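Local coordinates for UPF0749 protein MT1873 (Mycobacterium tuberculosis, PDB 3GMG) that is of unknown function but belongs to the UPF0749 (DUF881) family and is probably membrane-associated, this chain being the C-terminal part of the full-length protein, at residues 105-110 against 142-147; 40-45 against 134-139; 77-82 against 147-152. All blocks are in the same frame, centred on the assembly; numbering follows the deposited sequence. Where two conformers were deposited one is given.

Interaction 1: 105-110 against 142-147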
ATOM      1  N   SER A 105      13.280  -7.720 -15.538  1.00 12.49           N
ATOM      2  CA  SER A 105      12.897  -6.551 -16.354  1.00 13.88           C
ATOM      3  C   SER A 105      11.779  -5.847 -15.619  1.00 13.77           C
ATOM      4  O   SER A 105      10.795  -6.476 -15.240  1.00 16.14           O
ATOM      5  CB  SER A 105      12.417  -7.009 -17.742  1.00 14.78           C
ATOM      6  OG  SER A 105      12.343  -5.925 -18.665  1.00 20.06           O
ATOM      7  N   ILE A 106      11.933  -4.549 -15.389  1.00 11.81           N
ATOM      8  CA  ILE A 106      10.892  -3.771 -14.728  1.00 11.25           C
ATOM      9  C   ILE A 106      10.399  -2.730 -15.708  1.00 10.46           C
ATOM     10  O   ILE A 106      11.196  -1.972 -16.244  1.00 11.99           O
ATOM     11  CB  ILE A 106      11.374  -3.103 -13.427  1.00 11.29           C
ATOM     12  CG1 ILE A 106      11.938  -4.162 -12.458  1.00 12.46           C
ATOM     13  CG2 ILE A 106      10.236  -2.317 -12.781  1.00 13.08           C
ATOM     14  CD1 ILE A 106      13.449  -4.336 -12.541  1.00 16.26           C
ATOM     15  N   LEU A 107       9.096  -2.716 -15.940  1.00 10.17           N
ATOM     16  CA  LEU A 107       8.448  -1.754 -16.843  1.00 10.22           C
ATOM     17  C   LEU A 107       7.709  -0.752 -15.991  1.00 10.54           C
ATOM     18  O   LEU A 107       7.018  -1.122 -15.056  1.00 11.01           O
ATOM     19  CB  LEU A 107       7.456  -2.455 -17.757  1.00 10.92           C
ATOM     20  CG  LEU A 107       7.988  -3.634 -18.569  1.00 13.14           C
ATOM     21  CD1 LEU A 107       6.850  -4.370 -19.239  1.00 15.33           C
ATOM     22  CD2 LEU A 107       8.935  -3.117 -19.644  1.00 15.92           C
ATOM     23  N   ALA A 108       7.870   0.523 -16.283  1.00  9.88           N
ATOM     24  CA  ALA A 108       7.174   1.579 -15.534  1.00  9.85           C
ATOM     25  C   ALA A 108       6.712   2.666 -16.489  1.00 10.30           C
ATOM     26  O   ALA A 108       7.467   3.094 -17.358  1.00 11.27           O
ATOM     27  CB  ALA A 108       8.049   2.170 -14.498  1.00 11.03           C
ATOM     28  N   ILE A 109       5.475   3.093 -16.311  1.00  9.86           N
ATOM     29  CA  ILE A 109       4.870   4.159 -17.107  1.00 10.72           C
ATOM     30  C   ILE A 109       4.914   5.445 -16.312  1.00 10.84           C
ATOM     31  O   ILE A 109       4.479   5.479 -15.157  1.00 11.65           O
ATOM     32  CB  ILE A 109       3.442   3.809 -17.517  1.00 10.53           C
ATOM     33  CG1 ILE A 109       3.432   2.656 -18.539  1.00 11.82           C
ATOM     34  CG2 ILE A 109       2.725   5.033 -18.132  1.00 12.12           C
ATOM     35  CD1 ILE A 109       2.082   2.011 -18.765  1.00 13.48           C
ATOM     36  N   GLY A 110       5.462   6.485 -16.915  1.00 11.25           N
ATOM     37  CA  GLY A 110       5.642   7.795 -16.262  1.00 11.98           C
ATOM     38  C   GLY A 110       6.512   8.682 -17.124  1.00 12.97           C
ATOM     39  O   GLY A 110       6.808   8.326 -18.262  1.00 11.92           O
ATOM     40  N   ASP A 142       9.228   5.990 -25.589  1.00 14.94           N
ATOM     41  CA  ASP A 142       8.010   6.739 -25.851  1.00 15.89           C
ATOM     42  C   ASP A 142       6.749   5.910 -25.586  1.00 14.17           C
ATOM     43  O   ASP A 142       5.671   6.455 -25.376  1.00 14.34           O
ATOM     44  CB  ASP A 142       8.010   7.263 -27.286  1.00 16.95           C
ATOM     45  CG  ASP A 142       9.013   8.385 -27.506  1.00 20.04           C
ATOM     46  OD1 ASP A 142       9.528   8.974 -26.523  1.00 24.75           O
ATOM     47  OD2 ASP A 142       9.283   8.696 -28.686  1.00 27.96           O
ATOM     48  N   ARG A 143       6.873   4.581 -25.575  1.00 13.86           N
ATOM     49  CA  ARG A 143       5.764   3.689 -25.266  1.00 13.26           C
ATOM     50  C   ARG A 143       6.255   2.435 -24.555  1.00 13.24           C
ATOM     51  O   ARG A 143       7.105   1.715 -25.061  1.00 13.90           O
ATOM     52  CB  ARG A 143       5.027   3.238 -26.526  1.00 13.83           C
ATOM     53  CG  ARG A 143       3.926   2.237 -26.268  1.00 14.10           C
ATOM     54  CD  ARG A 143       3.171   1.858 -27.534  1.00 15.84           C
ATOM     55  NE  ARG A 143       2.363   0.683 -27.299  1.00 17.06           N
ATOM     56  CZ  ARG A 143       1.765  -0.017 -28.257  1.00 23.03           C
ATOM     57  NH1 ARG A 143       1.895   0.353 -29.535  1.00 24.28           N
ATOM     58  NH2 ARG A 143       1.054  -1.093 -27.937  1.00 25.15           N
ATOM     59  N   VAL A 144       5.639   2.175 -23.414  1.00 12.93           N
ATOM     60  CA  VAL A 144       5.836   0.975 -22.618  1.00 12.92           C
ATOM     61  C   VAL A 144       4.459   0.392 -22.354  1.00 12.59           C
ATOM     62  O   VAL A 144       3.518   1.149 -22.069  1.00 12.33           O
ATOM     63  CB  VAL A 144       6.505   1.372 -21.287  1.00 13.65           C
ATOM     64  CG1 VAL A 144       6.505   0.200 -20.292  1.00 15.67           C
ATOM     65  CG2 VAL A 144       7.916   1.900 -21.526  1.00 15.17           C
ATOM     66  N   ASP A 145       4.302  -0.924 -22.456  1.00 11.95           N
ATOM     67  CA  ASP A 145       3.027  -1.586 -22.183  1.00 12.71           C
ATOM     68  C   ASP A 145       3.090  -2.417 -20.909  1.00 12.54           C
ATOM     69  O   ASP A 145       3.975  -3.249 -20.758  1.00 13.50           O
ATOM     70  CB  ASP A 145       2.609  -2.510 -23.333  1.00 13.19           C
ATOM     71  CG  ASP A 145       2.256  -1.759 -24.629  1.00 16.39           C
ATOM     72  OD1 ASP A 145       2.274  -0.518 -24.683  1.00 15.46           O
ATOM     73  OD2 ASP A 145       1.971  -2.469 -25.617  1.00 20.81           O
ATOM     74  N   VAL A 146       2.161  -2.159 -19.994  1.00 12.28           N
ATOM     75  CA  VAL A 146       2.022  -2.899 -18.753  1.00 13.13           C
ATOM     76  C   VAL A 146       0.744  -3.698 -18.875  1.00 13.97           C
ATOM     77  O   VAL A 146      -0.353  -3.146 -18.753  1.00 14.79           O
ATOM     78  CB  VAL A 146       1.988  -1.952 -17.527  1.00 12.13           C
ATOM     79  CG1 VAL A 146       1.550  -2.714 -16.264  1.00 12.99           C
ATOM     80  CG2 VAL A 146       3.364  -1.310 -17.339  1.00 13.12           C
ATOM     81  N   THR A 147       0.865  -4.987 -19.141  1.00 14.76           N
ATOM     82  CA  THR A 147      -0.304  -5.796 -19.464  1.00 16.18           C
ATOM     83  C   THR A 147      -0.671  -6.803 -18.380  1.00 15.85           C
ATOM     84  O   THR A 147      -1.774  -7.363 -18.416  1.00 17.69           O
ATOM     85  CB  THR A 147      -0.101  -6.553 -20.811  1.00 16.96           C
ATOM     86  OG1 THR A 147       1.017  -7.431 -20.696  1.00 19.47           O
ATOM     87  CG2 THR A 147       0.130  -5.582 -21.949  1.00 17.55           C
TER
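L107 and I109 on strand 105-109 pack against V144 and V146 on strand 143-146. The side chains that meet are all apolar, and two of their methyls also touch backbone carbonyl oxygens. L107 meets V144 first: L107 CB lies 3.8 Å from V144 CG1, and the two side chains slant across each other. The CG of L107 stands anti to its carbonyl carbon (chi1 -54°). From there its CD1 methyl runs on to the backbone of the other strand, ending 3.4 Å from D145 O. I109 serves the second half of the contact. Its CB does not face the other strand, but its extended chain brings CD1 to 3.8 Å from V146 CG2. The same CD1 methyl sits 3.7 Å from V144 O. The end of I109 thus touches a valine methyl and a carbonyl oxygen at once, whereas L107 meets V144 mainly through CB and D145 O through CD1.

No hydrogen bond joins the two segments. The strand axes come within 6.7 Å and their directions differ by 109°, so this is face packing and not sheet pairing.

The polar groups lie on the other side of strand 143-146. There R143 grips D145 side-on in a salt bridge. R143 NE reaches D145 OD1 at 2.9 Å, in the guanidinium plane. R143 NH2 bonds D145 OD2 at 2.8 Å, with that oxygen tilted from the plane. Both oxygens use their syn lone pairs. D145 OD1 also bonds the hydroxyl of T34, on strand 33-35.

Strand 104-109 is the middle strand of the five-stranded sheet, between 68-72 and 37-43. Strand 143-146 pairs with 33-35 and lies across one face of it. On the other face, I106 and A108 touch L61 of helix 51-63. Y157 of the second subunit packs on I109.

Interaction 2: 40-45 against 134-139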
ATOM      1  N   ILE A  40      13.691  -1.237 -17.293  1.00 10.55           N
ATOM      2  CA  ILE A  40      14.866  -1.412 -16.472  1.00 11.17           C
ATOM      3  C   ILE A  40      15.238  -2.877 -16.521  1.00 11.79           C
ATOM      4  O   ILE A  40      14.415  -3.728 -16.201  1.00 12.81           O
ATOM      5  CB  ILE A  40      14.577  -1.038 -15.010  1.00 12.11           C
ATOM      6  CG1 ILE A  40      14.051   0.403 -14.932  1.00 14.19           C
ATOM      7  CG2 ILE A  40      15.829  -1.242 -14.136  1.00 13.26           C
ATOM      8  CD1 ILE A  40      13.270   0.708 -13.706  1.00 18.50           C
ATOM      9  N   THR A  41      16.459  -3.167 -16.944  1.00 11.99           N
ATOM     10  CA  THR A  41      16.984  -4.533 -16.920  1.00 13.08           C
ATOM     11  C   THR A  41      17.984  -4.661 -15.777  1.00 12.85           C
ATOM     12  O   THR A  41      18.850  -3.801 -15.610  1.00 12.81           O
ATOM     13  CB  THR A  41      17.671  -4.871 -18.218  1.00 13.92           C
ATOM     14  OG1 THR A  41      16.759  -4.673 -19.298  1.00 17.87           O
ATOM     15  CG2 THR A  41      18.157  -6.308 -18.193  1.00 15.66           C
ATOM     16  N   ILE A  42      17.846  -5.717 -14.979  1.00 13.07           N
ATOM     17  CA  ILE A  42      18.794  -6.014 -13.909  1.00 13.70           C
ATOM     18  C   ILE A  42      19.410  -7.386 -14.178  1.00 14.16           C
ATOM     19  O   ILE A  42      18.699  -8.406 -14.156  1.00 14.30           O
ATOM     20  CB  ILE A  42      18.128  -6.023 -12.516  1.00 13.80           C
ATOM     21  CG1 ILE A  42      17.596  -4.627 -12.191  1.00 16.28           C
ATOM     22  CG2 ILE A  42      19.160  -6.433 -11.461  1.00 14.65           C
ATOM     23  CD1 ILE A  42      16.855  -4.510 -10.879  1.00 17.54           C
ATOM     24  N   ASP A  43      20.700  -7.384 -14.487  1.00 15.98           N
ATOM     25  CA  ASP A  43      21.461  -8.620 -14.593  1.00 17.83           C
ATOM     26  C   ASP A  43      22.132  -8.857 -13.250  1.00 17.64           C
ATOM     27  O   ASP A  43      22.771  -7.951 -12.692  1.00 18.57           O
ATOM     28  CB  ASP A  43      22.492  -8.529 -15.714  1.00 18.99           C
ATOM     29  CG  ASP A  43      23.053  -9.897 -16.100  1.00 23.11           C
ATOM     30  OD1 ASP A  43      22.267 -10.782 -16.522  1.00 30.58           O
ATOM     31  OD2 ASP A  43      24.272 -10.070 -16.009  1.00 31.01           O
ATOM     32  N   ASP A  44      21.981 -10.074 -12.736  1.00 17.97           N
ATOM     33  CA  ASP A  44      22.443 -10.432 -11.395  1.00 18.13           C
ATOM     34  C   ASP A  44      23.177 -11.773 -11.457  1.00 18.77           C
ATOM     35  O   ASP A  44      22.632 -12.799 -11.034  1.00 19.13           O
ATOM     36  CB  ASP A  44      21.255 -10.521 -10.449  1.00 17.76           C
ATOM     37  CG  ASP A  44      21.655 -10.757  -9.004  1.00 16.91           C
ATOM     38  OD1 ASP A  44      22.832 -10.513  -8.653  1.00 17.83           O
ATOM     39  OD2 ASP A  44      20.790 -11.174  -8.222  1.00 16.97           O
ATOM     40  N   PRO A  45      24.410 -11.750 -11.972  1.00 19.72           N
ATOM     41  CA  PRO A  45      25.145 -13.009 -12.189  1.00 20.58           C
ATOM     42  C   PRO A  45      25.644 -13.737 -10.935  1.00 21.43           C
ATOM     43  O   PRO A  45      26.014 -14.920 -11.038  1.00 22.39           O
ATOM     44  CB  PRO A  45      26.315 -12.558 -13.054  1.00 20.82           C
ATOM     45  CG  PRO A  45      26.557 -11.160 -12.629  1.00 21.99           C
ATOM     46  CD  PRO A  45      25.180 -10.593 -12.459  1.00 19.33           C
ATOM     47  N   GLY A 134      26.146  -6.910  -9.959  1.00 19.14           N
ATOM     48  CA  GLY A 134      25.159  -6.822 -11.034  1.00 18.29           C
ATOM     49  C   GLY A 134      25.258  -5.548 -11.854  1.00 18.60           C
ATOM     50  O   GLY A 134      26.118  -4.690 -11.627  1.00 18.61           O
ATOM     51  N   ARG A 135      24.380  -5.444 -12.843  1.00 18.35           N
ATOM     52  CA  ARG A 135      24.326  -4.322 -13.783  0.50 18.06           C
ATOM     53  C   ARG A 135      22.873  -3.935 -13.968  1.00 17.22           C
ATOM     54  O   ARG A 135      22.045  -4.820 -14.063  1.00 16.15           O
ATOM     55  CB  ARG A 135      24.844  -4.751 -15.164  0.50 18.83           C
ATOM     56  CG  ARG A 135      26.212  -4.244 -15.536  0.50 21.91           C
ATOM     57  CD  ARG A 135      26.297  -4.073 -17.050  0.50 24.59           C
ATOM     58  NE  ARG A 135      25.716  -5.202 -17.788  0.50 27.75           N
ATOM     59  CZ  ARG A 135      25.091  -5.072 -18.957  0.50 28.67           C
ATOM     60  NH1 ARG A 135      24.966  -3.867 -19.492  0.50 29.10           N
ATOM     61  NH2 ARG A 135      24.581  -6.131 -19.587  0.50 29.45           N
ATOM     62  N   MET A 136      22.600  -2.646 -14.099  1.00 15.41           N
ATOM     63  CA  MET A 136      21.296  -2.152 -14.476  1.00 14.32           C
ATOM     64  C   MET A 136      21.411  -1.393 -15.784  1.00 13.99           C
ATOM     65  O   MET A 136      22.341  -0.604 -15.968  1.00 15.23           O
ATOM     66  CB  MET A 136      20.750  -1.198 -13.397  1.00 14.13           C
ATOM     67  CG  MET A 136      19.324  -0.662 -13.643  1.00 12.12           C
ATOM     68  SD  MET A 136      18.724   0.572 -12.348  1.00  9.10           S
ATOM     69  CE  MET A 136      18.326  -0.578 -11.022  1.00 16.27           C
ATOM     70  N   VAL A 137      20.471  -1.637 -16.690  1.00 12.43           N
ATOM     71  CA  VAL A 137      20.311  -0.849 -17.922  1.00 12.58           C
ATOM     72  C   VAL A 137      18.938  -0.169 -17.839  1.00 12.28           C
ATOM     73  O   VAL A 137      17.934  -0.809 -17.541  1.00 12.60           O
ATOM     74  CB  VAL A 137      20.383  -1.718 -19.197  1.00 13.05           C
ATOM     75  CG1 VAL A 137      20.172  -0.859 -20.456  1.00 14.38           C
ATOM     76  CG2 VAL A 137      21.714  -2.469 -19.250  1.00 15.71           C
ATOM     77  N   VAL A 138      18.897   1.133 -18.109  1.00 12.58           N
ATOM     78  CA  VAL A 138      17.673   1.928 -18.052  1.00 13.77           C
ATOM     79  C   VAL A 138      17.371   2.464 -19.440  1.00 13.47           C
ATOM     80  O   VAL A 138      18.134   3.266 -19.976  1.00 15.43           O
ATOM     81  CB  VAL A 138      17.855   3.111 -17.071  1.00 14.17           C
ATOM     82  CG1 VAL A 138      16.583   3.932 -16.997  1.00 15.14           C
ATOM     83  CG2 VAL A 138      18.216   2.609 -15.685  1.00 16.13           C
ATOM     84  N   GLN A 139      16.285   2.008 -20.033  1.00 12.42           N
ATOM     85  CA  GLN A 139      15.876   2.429 -21.370  1.00 12.25           C
ATOM     86  C   GLN A 139      14.631   3.322 -21.270  1.00 12.13           C
ATOM     87  O   GLN A 139      13.558   2.866 -20.918  1.00 13.09           O
ATOM     88  CB  GLN A 139      15.581   1.205 -22.248  1.00 12.98           C
ATOM     89  CG  GLN A 139      15.045   1.527 -23.636  1.00 13.51           C
ATOM     90  CD  GLN A 139      16.105   2.151 -24.508  1.00 16.12           C
ATOM     91  OE1 GLN A 139      17.077   1.484 -24.881  1.00 16.12           O
ATOM     92  NE2 GLN A 139      15.984   3.452 -24.781  1.00 17.48           N
TER
HETATM   93  O   HOH W   1      16.457  -1.888 -20.110  1.00 14.10           O
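Strands 40-43 and 135-139 pair as antiparallel neighbours at one edge of the five-stranded sheet, and T41 and V137 are bonded to each other in both directions. Strand 135-141 is the outermost strand on this side within the chain. Strand 37-43 joins it to 104-109.

Four backbone bonds hold the pair. T41 N gives to V137 O at 2.8 Å, and V137 N returns the bond to T41 O at 2.9 Å. D43 and R135 form the next hydrogen-bonded pair, with D43 N to R135 O at 2.9 Å and R135 N to D43 O at 3.0 Å. Between them I42 faces M136 in a non-hydrogen-bonded pair; I40 and V138 form another beyond T41 and V137. Here CA-H groups approach carbonyl oxygens; M136 CA lies 3.2 Å from T41 O.

One face of the sheet is apolar. M136 leaves its strand with CG anti to the backbone N (chi1 -177°), which carries its chain slantwise across I40 on the neighbouring strand. M136 CG comes to 3.6 Å from I40 CG2. The chain then bends at SD, and its CE methyl turns to within 4.2 Å of I42 CD1. M119 of helix 112-119 packs on both I40 and M136, and V57 and L61 of helix 51-63 reach I42 and I40.

The other face carries T41, D43, R135 and V137. A water bonds T41 OG1 and donates to V137 O, so that carbonyl accepts from both the T41 amide and the water. R135 was modelled in two conformers, so the relation of its guanidinium to D43 is doubtful. The chemistry is that of a two-faced edge: helices bury one side, while the side with the polar groups is more exposed and partly hydrated.

Interaction 3: 77-82 against 147-152; sequences SVRVGV and TALRQP
R79 and R150 cross at about a right angle, touching through their aliphatic parts, with R79 CG 3.6 Å from R150 CG. Their guanidinium planes are 54° apart and the two groups reach different partners. R79 keeps CG anti to its backbone N (chi1 179°) and then turns about CB-CG (chi2 63°), which folds the chain round the carbonyl of A148. R79 NH2 bonds A148 O at 2.8 Å. That oxygen lies in the guanidinium plane, and the nitrogen sits nearly along the C=O axis. R79 NH2 also bonds V31 O.

R150 bends further out, at chi3, and lays its guanidinium over the backbone at G81. G81 CA stands 3.5 Å above the guanidinium plane, towards the rim. R150 NH1 has its main partner in the carboxylate of D83, a salt bridge. The methyl of A148 points at strand 77-79, and A148 CB is 3.9 Å from R79 CB.

Two waters complete the join. One accepts a hydrogen bond from R79 N at 2.9 Å and donates to L149 O at 2.7 Å. The other accepts from R150 NE and donates to R79 O. No direct backbone hydrogen bond joins the segments. R79 holds the tail by the A148 carbonyl, and R150 from the tail reaches back to D83, just past 77-82.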
ATOM      1  N   SER A  77       5.324 -12.694 -14.968  1.00 17.33           N
ATOM      2  CA  SER A  77       5.069 -11.248 -14.846  1.00 17.11           C
ATOM      3  C   SER A  77       4.212 -10.958 -13.621  1.00 16.78           C
ATOM      4  O   SER A  77       3.315 -11.732 -13.293  1.00 17.94           O
ATOM      5  CB  SER A  77       4.386 -10.704 -16.095  1.00 17.80           C
ATOM      6  OG  SER A  77       5.145 -11.000 -17.251  1.00 20.71           O
ATOM      7  N   VAL A  78       4.479  -9.841 -12.952  1.00 14.86           N
ATOM      8  CA  VAL A  78       3.693  -9.409 -11.804  1.00 14.84           C
ATOM      9  C   VAL A  78       3.348  -7.934 -11.975  1.00 12.82           C
ATOM     10  O   VAL A  78       4.220  -7.113 -12.196  1.00 13.04           O
ATOM     11  CB  VAL A  78       4.452  -9.596 -10.492  1.00 14.99           C
ATOM     12  CG1 VAL A  78       3.568  -9.184  -9.304  1.00 17.26           C
ATOM     13  CG2 VAL A  78       4.901 -11.056 -10.331  1.00 18.62           C
ATOM     14  N   ARG A  79       2.063  -7.619 -11.891  1.00 12.78           N
ATOM     15  CA  ARG A  79       1.588  -6.245 -11.858  1.00 12.43           C
ATOM     16  C   ARG A  79       1.726  -5.735 -10.444  1.00 13.24           C
ATOM     17  O   ARG A  79       1.146  -6.294  -9.517  1.00 14.27           O
ATOM     18  CB  ARG A  79       0.115  -6.195 -12.277  1.00 12.55           C
ATOM     19  CG  ARG A  79      -0.486  -4.785 -12.261  1.00 13.09           C
ATOM     20  CD  ARG A  79       0.197  -3.859 -13.271  1.00 12.91           C
ATOM     21  NE  ARG A  79      -0.536  -2.604 -13.440  1.00 12.26           N
ATOM     22  CZ  ARG A  79      -1.614  -2.437 -14.194  1.00 14.24           C
ATOM     23  NH1 ARG A  79      -2.215  -1.238 -14.218  1.00 15.66           N
ATOM     24  NH2 ARG A  79      -2.122  -3.449 -14.889  1.00 15.65           N
ATOM     25  N   VAL A  80       2.500  -4.684 -10.269  1.00 12.52           N
ATOM     26  CA  VAL A  80       2.719  -4.123  -8.942  1.00 13.52           C
ATOM     27  C   VAL A  80       1.502  -3.343  -8.492  1.00 14.13           C
ATOM     28  O   VAL A  80       0.858  -2.652  -9.275  1.00 14.91           O
ATOM     29  CB  VAL A  80       3.965  -3.209  -8.915  1.00 13.29           C
ATOM     30  CG1 VAL A  80       4.134  -2.527  -7.561  1.00 13.75           C
ATOM     31  CG2 VAL A  80       5.208  -4.017  -9.228  1.00 14.74           C
ATOM     32  N   GLY A  81       1.178  -3.493  -7.207  1.00 15.16           N
ATOM     33  CA  GLY A  81       0.161  -2.669  -6.568  1.00 15.92           C
ATOM     34  C   GLY A  81       0.618  -2.201  -5.206  1.00 16.69           C
ATOM     35  O   GLY A  81       1.726  -2.500  -4.759  1.00 16.87           O
ATOM     36  N   VAL A  82      -0.275  -1.481  -4.532  1.00 18.34           N
ATOM     37  CA  VAL A  82       0.077  -0.788  -3.295  1.00 19.17           C
ATOM     38  C   VAL A  82       0.529  -1.750  -2.193  1.00 19.46           C
ATOM     39  O   VAL A  82       1.423  -1.426  -1.420  1.00 19.34           O
ATOM     40  CB  VAL A  82      -1.090   0.115  -2.818  1.00 19.68           C
ATOM     41  CG1 VAL A  82      -2.333  -0.720  -2.511  1.00 20.38           C
ATOM     42  CG2 VAL A  82      -0.655   0.943  -1.612  1.00 20.77           C
ATOM     43  N   THR A 147       0.865  -4.987 -19.141  1.00 14.76           N
ATOM     44  CA  THR A 147      -0.304  -5.796 -19.464  1.00 16.18           C
ATOM     45  C   THR A 147      -0.671  -6.803 -18.380  1.00 15.85           C
ATOM     46  O   THR A 147      -1.774  -7.363 -18.416  1.00 17.69           O
ATOM     47  CB  THR A 147      -0.101  -6.553 -20.811  1.00 16.96           C
ATOM     48  OG1 THR A 147       1.017  -7.431 -20.696  1.00 19.47           O
ATOM     49  CG2 THR A 147       0.130  -5.582 -21.949  1.00 17.55           C
ATOM     50  N   ALA A 148       0.235  -7.056 -17.432  1.00 15.09           N
ATOM     51  CA  ALA A 148      -0.070  -7.938 -16.323  1.00 15.22           C
ATOM     52  C   ALA A 148      -1.169  -7.318 -15.473  1.00 15.90           C
ATOM     53  O   ALA A 148      -1.211  -6.113 -15.322  1.00 14.46           O
ATOM     54  CB  ALA A 148       1.194  -8.184 -15.472  1.00 15.30           C
ATOM     55  N   LEU A 149      -2.023  -8.161 -14.894  1.00 17.31           N
ATOM     56  CA  LEU A 149      -3.133  -7.724 -14.066  1.00 18.24           C
ATOM     57  C   LEU A 149      -2.982  -8.225 -12.639  1.00 19.30           C
ATOM     58  O   LEU A 149      -2.394  -9.277 -12.391  1.00 19.51           O
ATOM     59  CB  LEU A 149      -4.461  -8.238 -14.640  1.00 18.96           C
ATOM     60  CG  LEU A 149      -4.718  -7.943 -16.117  1.00 19.31           C
ATOM     61  CD1 LEU A 149      -6.075  -8.533 -16.522  1.00 21.52           C
ATOM     62  CD2 LEU A 149      -4.648  -6.449 -16.439  1.00 19.60           C
ATOM     63  N   ARG A 150      -3.519  -7.462 -11.691  1.00 20.90           N
ATOM     64  CA  ARG A 150      -3.529  -7.904 -10.302  1.00 23.18           C
ATOM     65  C   ARG A 150      -4.655  -8.888 -10.053  1.00 25.35           C
ATOM     66  O   ARG A 150      -5.707  -8.806 -10.688  1.00 25.69           O
ATOM     67  CB  ARG A 150      -3.668  -6.717  -9.367  1.00 23.61           C
ATOM     68  CG  ARG A 150      -2.479  -5.801  -9.428  1.00 24.45           C
ATOM     69  CD  ARG A 150      -2.295  -5.097  -8.121  1.00 26.39           C
ATOM     70  NE  ARG A 150      -1.564  -5.929  -7.168  1.00 26.70           N
ATOM     71  CZ  ARG A 150      -1.656  -5.827  -5.848  1.00 27.89           C
ATOM     72  NH1 ARG A 150      -2.493  -4.947  -5.289  1.00 28.48           N
ATOM     73  NH2 ARG A 150      -0.926  -6.635  -5.082  1.00 26.47           N
ATOM     74  N   GLN A 151      -4.402  -9.805  -9.118  1.00 27.71           N
ATOM     75  CA  GLN A 151      -5.328 -10.864  -8.757  1.00 29.89           C
ATOM     76  C   GLN A 151      -5.767 -10.673  -7.299  1.00 30.43           C
ATOM     77  O   GLN A 151      -5.049 -11.066  -6.383  1.00 31.33           O
ATOM     78  CB  GLN A 151      -4.643 -12.224  -8.941  1.00 30.56           C
ATOM     79  CG  GLN A 151      -4.159 -12.499 -10.370  1.00 33.53           C
ATOM     80  CD  GLN A 151      -5.291 -12.472 -11.396  1.00 36.82           C
ATOM     81  OE1 GLN A 151      -5.186 -11.822 -12.441  1.00 40.50           O
ATOM     82  NE2 GLN A 151      -6.377 -13.181 -11.098  1.00 39.82           N
ATOM     83  N   PRO A 152      -6.950 -10.080  -7.078  1.00 31.41           N
ATOM     84  CA  PRO A 152      -7.397  -9.744  -5.723  1.00 31.61           C
ATOM     85  C   PRO A 152      -7.837 -10.965  -4.914  1.00 31.48           C
ATOM     86  O   PRO A 152      -8.320 -11.934  -5.493  1.00 32.01           O
ATOM     87  CB  PRO A 152      -8.612  -8.861  -5.984  1.00 31.99           C
ATOM     88  CG  PRO A 152      -9.200  -9.432  -7.219  1.00 31.76           C
ATOM     89  CD  PRO A 152      -8.027  -9.870  -8.064  1.00 31.50           C
TER
HETATM   90  O   HOH W   2       0.166  -9.865 -11.739  1.00 22.72           O
HETATM   91  O   HOH W   3       0.205  -8.156  -7.791  1.00 24.14           O

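Of the contact segments, 40-45 comes first from the N terminus, and interaction 2 joins it to 134-139, closing a long loop. Segment 77-82 lies inside that loop and finds its partner only later, at 147-152, so interactions 2 and 3 cross. Segment 105-110 follows and meets 142-147; interaction 1 also crosses interaction 2 but nests inside interaction 3, with which it shares T147. Interactions 1 and 2 touch through neighbouring strands, I106 N meeting I40 O. V146 packs on R79 between interactions 1 and 3. Together they make the C-terminal run 134-152 an edge strand, then a strand over the sheet face, then a tail along 77-82 at the other edge.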